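Local coordinates for acyl-CoA synthetase (AMP-forming)/AMP-acid ligase II-like protein (PDB 4GS5) that probably activates a carboxylic acid, perhaps a medium-chain fatty acid, with ATP to form an acyl-adenylate and then transfers the acyl group to coenzyme A, at residues 232-237 and 243-248; 249-254 and 259-264. All blocks are in the same frame, centred on the assembly; numbering follows the deposited sequence.

Contact 1 of 2, residues 232-237 and 243-248; sequences TNDLVE and FQWIGR
Leu235 and Gly247 form the backbone centre of this contact. Leu235 N donates to Gly247 O, and Leu235 O accepts from both Ile246 N (2.8 Å) and Gly247 N (3.3 Å), which reach it from the same face of its carbonyl plane. Glycine suits position 247 because its backbone angles would force a CB against the preceding carbonyl. Beyond it, Glu237 and Gln244 exchange a regular pair of backbone bonds.

Among the polar side chains, Trp245 has CG anti to its backbone N (chi1 -179°), which sets the indole NE1 beside Asp234. There NE1 makes a weak bond to OD1 of Asp234 (3.3 Å), the carboxylate and ring planes lying 77° apart. A water donates to the same OD1 and accepts from Arg248 NH1, bridging charges too distant for a salt bridge, while OD2 is hydrogen-bonded to Tyr179 OH. With an alanine in place of Asp234, the indole N-H and the water would probably lose their acceptor, and Arg248 its nearby opposite charge. Asn233 lays CB over one face of the Arg248 guanidinium and bonds Arg215 through OD1.

Of the apolar pairs, Val236 CG1 meets Phe243 CD1 (3.6 Å), next to the rings of Tyr202 and Phe204, and Leu235 CD2 touches Ile246 CG2 (4.0 Å). On the backbone, Ile246 and Gly247 both face Leu235, the signature of a classic beta bulge, here in an antiparallel beta hairpin.

Contact 2 of 2, residues 249-254 and 259-264; sequences ADNVIN and KIVLDQ
Asn251 extends its amide with CG anti to the backbone N (chi1 -171°), while Asp263 turns its CG between its own N and carbonyl carbon (chi1 77°), and the two side chains cross at about a right angle. Asn251 ND2 donates to Asp263 OD2 at 2.9 Å in a nearly straight bond (172°). The acceptor lies in the amide plane, yet is itself met from above the carboxylate plane. From the other branch of the amide, Asn251 OD1 takes a weak bond from Asp263 N (3.3 Å), and the backbone O of Asn251 accepts from Leu262 N (2.8 Å). Asparagine fits because it offers donor and acceptor together at the start of helix 262-276, where the N-cap residue, Val261, has no polar side chain to use.

Strands 252-255 and 258-261 form an antiparallel hairpin leading into this helix; the run from Gly247 through the hairpin is consistent with the A8 motif of adenylating enzymes, whose Gly-Arg-x-Asp start holds the interdomain hinge in relatives. Ile253 and Ile260 form its hydrogen-bonded pair, with Ile253 N to Ile260 O at 2.9 Å. Their side chains run side by side, CG1 of Ile253 lying 3.9 Å from CB of Ile260, and Leu296 of strand 295-301 touches both Ile253 and Leu262. Beta-branched residues suit such extended backbone. With Val252 and Val261, on the other face, go Asn254 and Lys259, and CE of Lys259 passes 3.6 Å from ND2 of Asn254.

How the contacts relate
Contact 1 closes before contact 2 opens: two beta hairpins in series, their centres about 12 Å apart, with strand 252-255 following strand 242-248 in the chain. They belong to different sheets but meet directly. Leu235 CD1 packs on Ala249 CA (3.5 Å) and its CD2 on Val252 CB (3.6 Å), while a long, weak ion pair joins Glu237 OE2 to Lys259 NZ. Contact 1 lies closer to the chain centre, on the larger N-terminal part; contact 2 opens the smaller C-terminal part. In related adenylating enzymes the C-terminal domain rotates about a hinge at this junction between half-reactions, so these touching surfaces probably belong to one conformation.

Contact 1 of 2, residues 232-237 and 243-248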
ATOM      1  N   THR A 232      -9.255  -6.604  -5.661  1.00 35.64           N
ATOM      2  CA  THR A 232      -7.808  -6.617  -5.437  1.00 35.61           C
ATOM      3  C   THR A 232      -7.332  -8.055  -5.366  1.00 36.74           C
ATOM      4  O   THR A 232      -8.142  -8.984  -5.407  1.00 36.84           O
ATOM      5  CB  THR A 232      -7.402  -5.925  -4.128  1.00 33.40           C
ATOM      6  OG1 THR A 232      -7.834  -6.715  -3.003  1.00 29.95           O
ATOM      7  CG2 THR A 232      -8.009  -4.532  -4.045  1.00 33.67           C
ATOM      8  N   ASN A 233      -6.020  -8.242  -5.269  1.00 30.21           N
ATOM      9  CA  ASN A 233      -5.478  -9.558  -4.952  1.00 32.22           C
ATOM     10  C   ASN A 233      -4.871  -9.512  -3.546  1.00 33.22           C
ATOM     11  O   ASN A 233      -3.987 -10.307  -3.215  1.00 39.08           O
ATOM     12  CB  ASN A 233      -4.444 -10.007  -5.995  1.00 32.88           C
ATOM     13  CG  ASN A 233      -5.044 -10.188  -7.390  1.00 38.30           C
ATOM     14  OD1 ASN A 233      -6.074 -10.840  -7.553  1.00 39.85           O
ATOM     15  ND2 ASN A 233      -4.387  -9.615  -8.406  1.00 36.39           N
ATOM     16  N   ASP A 234      -5.347  -8.572  -2.726  1.00 27.19           N
ATOM     17  CA  ASP A 234      -4.939  -8.505  -1.323  1.00 29.10           C
ATOM     18  C   ASP A 234      -5.809  -9.374  -0.417  1.00 30.40           C
ATOM     19  O   ASP A 234      -6.984  -9.079  -0.204  1.00 28.07           O
ATOM     20  CB  ASP A 234      -4.977  -7.062  -0.798  1.00 29.48           C
ATOM     21  CG  ASP A 234      -3.928  -6.167  -1.444  1.00 31.78           C
ATOM     22  OD1 ASP A 234      -2.842  -6.665  -1.806  1.00 34.26           O
ATOM     23  OD2 ASP A 234      -4.196  -4.965  -1.589  1.00 30.38           O
ATOM     24  N   LEU A 235      -5.218 -10.436   0.124  1.00 32.14           N
ATOM     25  CA  LEU A 235      -5.838 -11.215   1.195  1.00 31.07           C
ATOM     26  C   LEU A 235      -5.989 -10.351   2.458  1.00 28.04           C
ATOM     27  O   LEU A 235      -5.008  -9.795   2.968  1.00 25.67           O
ATOM     28  CB  LEU A 235      -4.941 -12.410   1.512  1.00 32.58           C
ATOM     29  CG  LEU A 235      -5.516 -13.720   2.011  1.00 42.60           C
ATOM     30  CD1 LEU A 235      -6.397 -14.356   0.940  1.00 46.62           C
ATOM     31  CD2 LEU A 235      -4.367 -14.651   2.395  1.00 43.32           C
ATOM     32  N   VAL A 236      -7.209 -10.261   2.985  1.00 22.55           N
ATOM     33  CA  VAL A 236      -7.476  -9.400   4.131  1.00 23.60           C
ATOM     34  C   VAL A 236      -8.391 -10.084   5.142  1.00 29.24           C
ATOM     35  O   VAL A 236      -9.056 -11.055   4.834  1.00 29.32           O
ATOM     36  CB  VAL A 236      -8.128  -8.048   3.708  1.00 30.23           C
ATOM     37  CG1 VAL A 236      -7.249  -7.324   2.651  1.00 23.05           C
ATOM     38  CG2 VAL A 236      -9.542  -8.257   3.161  1.00 27.00           C
ATOM     39  N   GLU A 237      -8.432  -9.554   6.349  1.00 25.31           N
ATOM     40  CA  GLU A 237      -9.487  -9.917   7.272  1.00 31.62           C
ATOM     41  C   GLU A 237     -10.236  -8.654   7.614  1.00 30.12           C
ATOM     42  O   GLU A 237      -9.648  -7.703   8.126  1.00 27.86           O
ATOM     43  CB  GLU A 237      -8.904 -10.545   8.533  1.00 35.83           C
ATOM     44  CG  GLU A 237      -8.551 -12.005   8.372  1.00 50.25           C
ATOM     45  CD  GLU A 237      -9.762 -12.919   8.512  1.00 63.14           C
ATOM     46  OE1 GLU A 237     -10.873 -12.413   8.801  1.00 65.65           O
ATOM     47  OE2 GLU A 237      -9.601 -14.147   8.333  1.00 69.27           O
ATOM     48  N   PHE A 243     -10.064  -3.094   7.879  1.00 24.32           N
ATOM     49  CA  PHE A 243      -9.488  -4.384   7.537  1.00 23.21           C
ATOM     50  C   PHE A 243      -8.038  -4.477   7.914  1.00 28.29           C
ATOM     51  O   PHE A 243      -7.345  -3.474   8.072  1.00 28.07           O
ATOM     52  CB  PHE A 243      -9.661  -4.710   6.043  1.00 21.97           C
ATOM     53  CG  PHE A 243      -8.728  -3.929   5.125  1.00 25.24           C
ATOM     54  CD1 PHE A 243      -7.496  -4.443   4.758  1.00 23.58           C
ATOM     55  CD2 PHE A 243      -9.113  -2.696   4.613  1.00 22.80           C
ATOM     56  CE1 PHE A 243      -6.648  -3.728   3.892  1.00 24.47           C
ATOM     57  CE2 PHE A 243      -8.279  -1.976   3.743  1.00 22.94           C
ATOM     58  CZ  PHE A 243      -7.054  -2.485   3.386  1.00 20.90           C
ATOM     59  N   GLN A 244      -7.588  -5.713   8.063  1.00 23.11           N
ATOM     60  CA  GLN A 244      -6.194  -5.981   8.273  1.00 21.67           C
ATOM     61  C   GLN A 244      -5.677  -6.687   7.033  1.00 24.19           C
ATOM     62  O   GLN A 244      -6.294  -7.647   6.539  1.00 24.12           O
ATOM     63  CB  GLN A 244      -6.007  -6.906   9.473  1.00 28.30           C
ATOM     64  CG  GLN A 244      -4.580  -7.351   9.623  1.00 35.87           C
ATOM     65  CD  GLN A 244      -4.373  -8.260  10.827  1.00 44.95           C
ATOM     66  OE1 GLN A 244      -5.331  -8.809  11.388  1.00 47.44           O
ATOM     67  NE2 GLN A 244      -3.117  -8.429  11.221  1.00 46.43           N
ATOM     68  N   TRP A 245      -4.547  -6.226   6.524  1.00 23.74           N
ATOM     69  CA  TRP A 245      -3.937  -6.885   5.378  1.00 25.18           C
ATOM     70  C   TRP A 245      -3.187  -8.123   5.874  1.00 24.48           C
ATOM     71  O   TRP A 245      -2.402  -8.033   6.808  1.00 22.50           O
ATOM     72  CB  TRP A 245      -2.970  -5.929   4.683  1.00 27.51           C
ATOM     73  CG  TRP A 245      -2.274  -6.496   3.454  1.00 26.09           C
ATOM     74  CD1 TRP A 245      -2.731  -6.458   2.164  1.00 28.22           C
ATOM     75  CD2 TRP A 245      -1.002  -7.166   3.405  1.00 26.85           C
ATOM     76  NE1 TRP A 245      -1.823  -7.054   1.322  1.00 28.26           N
ATOM     77  CE2 TRP A 245      -0.759  -7.502   2.055  1.00 26.79           C
ATOM     78  CE3 TRP A 245      -0.044  -7.504   4.366  1.00 24.94           C
ATOM     79  CZ2 TRP A 245       0.400  -8.155   1.647  1.00 29.26           C
ATOM     80  CZ3 TRP A 245       1.115  -8.152   3.953  1.00 29.81           C
ATOM     81  CH2 TRP A 245       1.328  -8.465   2.607  1.00 30.77           C
ATOM     82  N   ILE A 246      -3.429  -9.258   5.228  1.00 22.96           N
ATOM     83  CA  ILE A 246      -2.848 -10.541   5.629  1.00 28.54           C
ATOM     84  C   ILE A 246      -1.722 -10.958   4.686  1.00 31.14           C
ATOM     85  O   ILE A 246      -0.689 -11.441   5.139  1.00 31.06           O
ATOM     86  CB  ILE A 246      -3.899 -11.656   5.600  1.00 23.47           C
ATOM     87  CG1 ILE A 246      -5.033 -11.366   6.595  1.00 30.60           C
ATOM     88  CG2 ILE A 246      -3.259 -13.016   5.868  1.00 29.16           C
ATOM     89  CD1 ILE A 246      -4.545 -10.999   7.988  1.00 32.58           C
ATOM     90  N   GLY A 247      -1.933 -10.791   3.375  1.00 26.88           N
ATOM     91  CA  GLY A 247      -0.959 -11.238   2.388  1.00 25.26           C
ATOM     92  C   GLY A 247      -1.511 -11.400   0.967  1.00 29.79           C
ATOM     93  O   GLY A 247      -2.426 -10.682   0.565  1.00 30.10           O
ATOM     94  N   ARG A 248      -0.934 -12.331   0.208  1.00 28.32           N
ATOM     95  CA  ARG A 248      -1.426 -12.687  -1.128  1.00 35.06           C
ATOM     96  C   ARG A 248      -2.046 -14.079  -1.128  1.00 40.16           C
ATOM     97  O   ARG A 248      -1.472 -15.030  -0.579  1.00 45.66           O
ATOM     98  CB  ARG A 248      -0.284 -12.627  -2.143  1.00 42.11           C
ATOM     99  CG  ARG A 248       0.355 -11.284  -2.208  1.00 41.62           C
ATOM    100  CD  ARG A 248      -0.483 -10.310  -3.034  1.00 47.88           C
ATOM    101  NE  ARG A 248      -0.592 -10.742  -4.421  1.00 51.46           N
ATOM    102  CZ  ARG A 248      -0.802  -9.921  -5.443  1.00 51.63           C
ATOM    103  NH1 ARG A 248      -0.919  -8.615  -5.230  1.00 43.72           N
ATOM    104  NH2 ARG A 248      -0.888 -10.404  -6.675  1.00 56.53           N
TER
HETATM  105  O   HOH W   1      -0.378  -7.084  -3.207  1.00 39.26           O

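Contact 2 of 2, residues 249-254 and 259-264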
ATOM      1  N   ALA A 249      -3.221 -14.200  -1.741  1.00 47.28           N
ATOM      2  CA  ALA A 249      -4.089 -15.372  -1.540  1.00 53.04           C
ATOM      3  C   ALA A 249      -3.398 -16.741  -1.648  1.00 50.60           C
ATOM      4  O   ALA A 249      -3.592 -17.631  -0.797  1.00 48.80           O
ATOM      5  CB  ALA A 249      -5.284 -15.308  -2.479  1.00 59.47           C
ATOM      6  N   ASP A 250      -2.595 -16.903  -2.693  1.00 40.29           N
ATOM      7  CA  ASP A 250      -1.988 -18.187  -2.996  1.00 43.79           C
ATOM      8  C   ASP A 250      -0.732 -18.429  -2.178  1.00 35.54           C
ATOM      9  O   ASP A 250      -0.088 -19.465  -2.316  1.00 35.98           O
ATOM     10  CB  ASP A 250      -1.652 -18.275  -4.486  1.00 56.05           C
ATOM     11  CG  ASP A 250      -2.888 -18.234  -5.365  1.00 70.86           C
ATOM     12  OD1 ASP A 250      -3.402 -19.318  -5.719  1.00 77.32           O
ATOM     13  OD2 ASP A 250      -3.346 -17.119  -5.698  1.00 76.69           O
ATOM     14  N   ASN A 251      -0.379 -17.475  -1.326  1.00 30.61           N
ATOM     15  CA  ASN A 251       0.837 -17.619  -0.530  1.00 31.83           C
ATOM     16  C   ASN A 251       0.566 -17.895   0.962  1.00 33.51           C
ATOM     17  O   ASN A 251       1.506 -18.052   1.755  1.00 30.08           O
ATOM     18  CB  ASN A 251       1.719 -16.371  -0.695  1.00 32.83           C
ATOM     19  CG  ASN A 251       3.095 -16.546  -0.079  1.00 36.92           C
ATOM     20  OD1 ASN A 251       3.644 -17.651  -0.053  1.00 36.54           O
ATOM     21  ND2 ASN A 251       3.653 -15.457   0.437  1.00 36.70           N
ATOM     22  N   VAL A 252      -0.713 -17.941   1.338  1.00 32.81           N
ATOM     23  CA  VAL A 252      -1.096 -18.130   2.736  1.00 29.55           C
ATOM     24  C   VAL A 252      -2.107 -19.268   2.824  1.00 31.62           C
ATOM     25  O   VAL A 252      -3.064 -19.326   2.042  1.00 31.65           O
ATOM     26  CB  VAL A 252      -1.698 -16.856   3.360  1.00 27.13           C
ATOM     27  CG1 VAL A 252      -1.919 -17.060   4.848  1.00 28.01           C
ATOM     28  CG2 VAL A 252      -0.774 -15.641   3.149  1.00 30.29           C
ATOM     29  N   ILE A 253      -1.881 -20.200   3.740  1.00 24.57           N
ATOM     30  CA  ILE A 253      -2.843 -21.272   3.932  1.00 25.35           C
ATOM     31  C   ILE A 253      -3.400 -21.205   5.348  1.00 30.91           C
ATOM     32  O   ILE A 253      -2.829 -20.541   6.217  1.00 27.18           O
ATOM     33  CB  ILE A 253      -2.230 -22.669   3.697  1.00 28.69           C
ATOM     34  CG1 ILE A 253      -1.158 -22.961   4.749  1.00 27.96           C
ATOM     35  CG2 ILE A 253      -1.657 -22.782   2.277  1.00 29.10           C
ATOM     36  CD1 ILE A 253      -0.666 -24.378   4.705  1.00 28.16           C
ATOM     37  N   ASN A 254      -4.510 -21.898   5.569  1.00 26.64           N
ATOM     38  CA  ASN A 254      -5.102 -21.960   6.896  1.00 31.26           C
ATOM     39  C   ASN A 254      -5.184 -23.406   7.333  1.00 30.75           C
ATOM     40  O   ASN A 254      -5.997 -24.175   6.822  1.00 27.52           O
ATOM     41  CB  ASN A 254      -6.483 -21.303   6.919  1.00 33.89           C
ATOM     42  CG  ASN A 254      -7.066 -21.236   8.319  1.00 37.87           C
ATOM     43  OD1 ASN A 254      -6.510 -21.806   9.246  1.00 36.88           O
ATOM     44  ND2 ASN A 254      -8.191 -20.552   8.472  1.00 41.87           N
ATOM     45  N   LYS A 259      -2.748 -19.519  10.436  1.00 27.72           N
ATOM     46  CA  LYS A 259      -2.347 -19.034   9.121  1.00 28.07           C
ATOM     47  C   LYS A 259      -0.841 -19.197   8.943  1.00 27.63           C
ATOM     48  O   LYS A 259      -0.054 -18.783   9.798  1.00 29.92           O
ATOM     49  CB  LYS A 259      -2.751 -17.566   8.946  1.00 30.36           C
ATOM     50  CG  LYS A 259      -4.075 -17.359   8.220  1.00 42.00           C
ATOM     51  CD  LYS A 259      -5.281 -17.600   9.097  1.00 47.53           C
ATOM     52  CE  LYS A 259      -6.584 -17.381   8.303  1.00 50.52           C
ATOM     53  NZ  LYS A 259      -6.942 -15.935   8.115  1.00 50.78           N
ATOM     54  N   ILE A 260      -0.451 -19.795   7.823  1.00 23.09           N
ATOM     55  CA  ILE A 260       0.951 -20.058   7.517  1.00 26.65           C
ATOM     56  C   ILE A 260       1.320 -19.489   6.146  1.00 25.22           C
ATOM     57  O   ILE A 260       0.658 -19.782   5.141  1.00 25.54           O
ATOM     58  CB  ILE A 260       1.225 -21.583   7.497  1.00 21.04           C
ATOM     59  CG1 ILE A 260       1.053 -22.161   8.906  1.00 22.70           C
ATOM     60  CG2 ILE A 260       2.636 -21.885   6.988  1.00 21.11           C
ATOM     61  CD1 ILE A 260       0.960 -23.716   8.880  1.00 27.97           C
ATOM     62  N   VAL A 261       2.378 -18.690   6.111  1.00 25.89           N
ATOM     63  CA  VAL A 261       2.843 -18.070   4.866  1.00 27.59           C
ATOM     64  C   VAL A 261       3.848 -19.021   4.211  1.00 30.75           C
ATOM     65  O   VAL A 261       4.872 -19.360   4.817  1.00 26.36           O
ATOM     66  CB  VAL A 261       3.485 -16.691   5.127  1.00 29.07           C
ATOM     67  CG1 VAL A 261       3.874 -16.003   3.799  1.00 33.62           C
ATOM     68  CG2 VAL A 261       2.548 -15.785   5.942  1.00 27.19           C
ATOM     69  N   LEU A 262       3.555 -19.477   2.991  1.00 24.42           N
ATOM     70  CA  LEU A 262       4.369 -20.542   2.399  1.00 28.15           C
ATOM     71  C   LEU A 262       5.847 -20.175   2.232  1.00 28.80           C
ATOM     72  O   LEU A 262       6.723 -20.966   2.578  1.00 31.49           O
ATOM     73  CB  LEU A 262       3.784 -21.019   1.072  1.00 28.62           C
ATOM     74  CG  LEU A 262       2.441 -21.749   1.235  1.00 27.50           C
ATOM     75  CD1 LEU A 262       1.782 -21.940  -0.138  1.00 28.72           C
ATOM     76  CD2 LEU A 262       2.605 -23.090   1.974  1.00 28.26           C
ATOM     77  N   ASP A 263       6.126 -18.983   1.723  1.00 29.18           N
ATOM     78  CA  ASP A 263       7.515 -18.610   1.479  1.00 37.18           C
ATOM     79  C   ASP A 263       8.278 -18.420   2.791  1.00 37.42           C
ATOM     80  O   ASP A 263       9.491 -18.604   2.839  1.00 38.82           O
ATOM     81  CB  ASP A 263       7.646 -17.395   0.536  1.00 41.83           C
ATOM     82  CG  ASP A 263       7.342 -16.065   1.217  1.00 52.09           C
ATOM     83  OD1 ASP A 263       8.231 -15.183   1.231  1.00 53.42           O
ATOM     84  OD2 ASP A 263       6.209 -15.880   1.712  1.00 56.81           O
ATOM     85  N   GLN A 264       7.564 -18.081   3.861  1.00 32.43           N
ATOM     86  CA  GLN A 264       8.218 -17.949   5.168  1.00 36.39           C
ATOM     87  C   GLN A 264       8.594 -19.307   5.727  1.00 33.73           C
ATOM     88  O   GLN A 264       9.688 -19.492   6.257  1.00 31.84           O
ATOM     89  CB  GLN A 264       7.342 -17.191   6.164  1.00 37.58           C
ATOM     90  CG  GLN A 264       7.200 -15.722   5.836  1.00 45.82           C
ATOM     91  CD  GLN A 264       6.394 -14.967   6.875  1.00 57.24           C
ATOM     92  OE1 GLN A 264       5.947 -15.539   7.877  1.00 57.35           O
ATOM     93  NE2 GLN A 264       6.203 -13.669   6.641  1.00 61.77           N
TER